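PDB 3RFW: putative peptidyl-prolyl cis-trans isomerase Cbf2 from Campylobacter jejuni, which probably catalyses cis-trans isomerisation of the peptide bonds preceding proline and is a SurA-like chaperone and virulence factor of this human pathogen. Local coordinates for residues A[9-14]-A[43-48]. Numbering follows the deposited sequence.
Sequences KSISDT and QYIMQD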
loop_
_atom_site.group_PDB
_atom_site.type_symbol
_atom_site.label_atom_id
_atom_site.label_comp_id
_atom_site.label_asym_id
_atom_site.label_seq_id
_atom_site.Cartn_x
_atom_site.Cartn_y
_atom_site.Cartn_z
ATOM N N LYS A 9 47.049 -1.151 -3.211
ATOM C CA LYS A 9 46.409 0.069 -3.661
ATOM C C LYS A 9 45.555 0.686 -2.564
ATOM O O LYS A 9 44.675 0.028 -1.976
ATOM C CB LYS A 9 45.562 -0.203 -4.909
ATOM C CG LYS A 9 44.626 0.962 -5.258
ATOM C CD LYS A 9 43.736 0.688 -6.491
ATOM C CE LYS A 9 42.298 0.281 -6.082
ATOM N NZ LYS A 9 41.769 1.230 -5.079
ATOM N N SER A 10 45.702 1.990 -2.429
ATOM C CA SER A 10 45.034 2.783 -1.428
ATOM C C SER A 10 43.537 2.959 -1.698
ATOM O O SER A 10 43.111 3.140 -2.833
ATOM C CB SER A 10 45.695 4.165 -1.371
ATOM O OG SER A 10 46.869 4.097 -0.583
ATOM N N ILE A 11 42.746 2.867 -0.634
ATOM C CA ILE A 11 41.344 3.214 -0.672
ATOM C C ILE A 11 41.223 4.457 0.211
ATOM O O ILE A 11 41.578 4.421 1.391
ATOM C CB ILE A 11 40.470 2.050 -0.093
ATOM C CG1 ILE A 11 40.746 0.723 -0.822
ATOM C CG2 ILE A 11 38.979 2.393 -0.055
ATOM C CD1 ILE A 11 40.137 0.604 -2.230
ATOM N N SER A 12 40.756 5.562 -0.374
ATOM C CA SER A 12 40.475 6.782 0.392
ATOM C C SER A 12 39.147 6.727 1.134
ATOM O O SER A 12 38.241 5.994 0.740
ATOM C CB SER A 12 40.470 8.006 -0.525
ATOM O OG SER A 12 39.561 7.853 -1.606
ATOM N N ASP A 13 39.010 7.583 2.144
ATOM C CA ASP A 13 37.728 7.841 2.765
ATOM C C ASP A 13 36.772 8.569 1.824
ATOM O O ASP A 13 35.564 8.297 1.818
ATOM C CB ASP A 13 37.899 8.622 4.071
ATOM C CG ASP A 13 38.611 9.954 3.873
ATOM O OD1 ASP A 13 39.018 10.293 2.736
ATOM O OD2 ASP A 13 38.773 10.661 4.876
ATOM N N THR A 14 37.343 9.404 0.966
ATOM C CA THR A 14 36.649 10.094 -0.109
ATOM C C THR A 14 35.802 9.182 -1.003
ATOM O O THR A 14 34.648 9.512 -1.335
ATOM C CB THR A 14 37.679 10.802 -1.038
ATOM O OG1 THR A 14 38.695 11.442 -0.249
ATOM C CG2 THR A 14 36.989 11.843 -1.908
ATOM N N GLN A 43 32.418 -3.465 2.937
ATOM C CA GLN A 43 31.456 -3.535 1.857
ATOM C C GLN A 43 31.997 -2.906 0.545
ATOM O O GLN A 43 31.909 -3.508 -0.531
ATOM C CB GLN A 43 30.169 -2.862 2.297
ATOM C CG GLN A 43 29.043 -3.053 1.310
ATOM C CD GLN A 43 27.671 -2.773 1.920
ATOM O OE1 GLN A 43 27.522 -2.627 3.154
ATOM N NE2 GLN A 43 26.656 -2.710 1.061
ATOM N N TYR A 44 32.668 -1.766 0.669
ATOM C CA TYR A 44 33.172 -1.034 -0.492
ATOM C C TYR A 44 34.325 -1.771 -1.154
ATOM O O TYR A 44 34.354 -1.932 -2.393
ATOM C CB TYR A 44 33.608 0.390 -0.093
ATOM C CG TYR A 44 34.217 1.173 -1.255
ATOM C CD1 TYR A 44 35.586 1.113 -1.517
ATOM C CD2 TYR A 44 33.403 1.839 -2.173
ATOM C CE1 TYR A 44 36.136 1.681 -2.660
ATOM C CE2 TYR A 44 33.955 2.467 -3.305
ATOM C CZ TYR A 44 35.316 2.399 -3.535
ATOM O OH TYR A 44 35.865 3.050 -4.630
ATOM N N ILE A 45 35.195 -2.349 -0.321
ATOM C CA ILE A 45 36.311 -3.193 -0.806
ATOM C C ILE A 45 35.785 -4.427 -1.544
ATOM O O ILE A 45 36.287 -4.840 -2.593
ATOM C CB ILE A 45 37.227 -3.607 0.415
ATOM C CG1 ILE A 45 38.032 -2.374 0.876
ATOM C CG2 ILE A 45 38.125 -4.766 0.021
ATOM C CD1 ILE A 45 38.661 -2.475 2.256
ATOM N N MET A 46 34.709 -4.990 -1.030
ATOM C CA MET A 46 34.086 -6.150 -1.672
ATOM C C MET A 46 33.520 -5.764 -3.039
ATOM O O MET A 46 33.740 -6.476 -4.039
ATOM C CB MET A 46 32.998 -6.741 -0.758
ATOM C CG MET A 46 32.038 -7.734 -1.445
ATOM S SD MET A 46 32.919 -9.291 -1.652
ATOM C CE MET A 46 33.009 -9.741 0.093
ATOM N N GLN A 47 32.801 -4.643 -3.087
ATOM C CA GLN A 47 32.372 -4.020 -4.368
ATOM C C GLN A 47 33.572 -3.784 -5.294
ATOM O O GLN A 47 33.577 -4.213 -6.409
ATOM C CB GLN A 47 31.600 -2.698 -4.088
ATOM C CG GLN A 47 31.118 -1.896 -5.333
ATOM C CD GLN A 47 32.117 -0.813 -5.812
ATOM O OE1 GLN A 47 33.134 -0.516 -5.161
ATOM N NE2 GLN A 47 31.800 -0.196 -6.936
ATOM N N ASP A 48 34.679 -3.336 -4.742
ATOM C CA ASP A 48 35.844 -3.068 -5.573
ATOM C C ASP A 48 36.458 -4.306 -6.189
ATOM O O ASP A 48 36.870 -4.326 -7.362
ATOM C CB ASP A 48 36.873 -2.296 -4.790
ATOM C CG ASP A 48 37.999 -1.788 -5.670
ATOM O OD1 ASP A 48 37.786 -0.793 -6.391
ATOM O OD2 ASP A 48 39.092 -2.403 -5.652
#
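Ile11 and Tyr44 carry this contact, in which the second strand of the N-terminal beta hairpin (strands 2-6 and 9-12) lies against helix 34-56 in what is probably the chaperone domain of a SurA-like protein. Strand 9-12 and the helix segment are separated by 10.8 Å axis to axis and run at 131°, a gap that large side chains must bridge. Tyr44 comes first along the helix. A chi1 of 177° sets the ring opposite the backbone N, and from there it extends towards the hairpin; Ile11 CG2 lies 3.9 Å from Tyr44 CD1 and equally close to CE1, approaching the ring obliquely. Tyrosine suits a place that is apolar along its length and polar at its end: the ring packs on Ile11 and meets Phe19 edge-to-face, while the hydroxyl of this buried residue is hydrogen-bonded to Glu15 of helix 13-24.

One residue on, Ile45 leaves the helix to one side, yet the end of its side chain comes nearer, CG1 lying 4.5 Å from Ile11 CG1, a looser approach. Its aliphatic surface also meets Ala4 and Val6 of strand 2-6 and Tyr251 of the second subunit, so a beta-branched hydrocarbon serves a site whose neighbours are mostly apolar. Asp48, a turn beyond Tyr44, faces Lys9 at the more polar border of the contact. Their opposite charges probably attract one another, although at 4.5 Å Lys9 NZ and Asp48 OD2 are too far apart for a salt bridge. The lysine's ammonium instead runs on in the direction of the strand and turns in, where Lys9 NZ gives a weak hydrogen bond of 3.2 Å to Ser10 O.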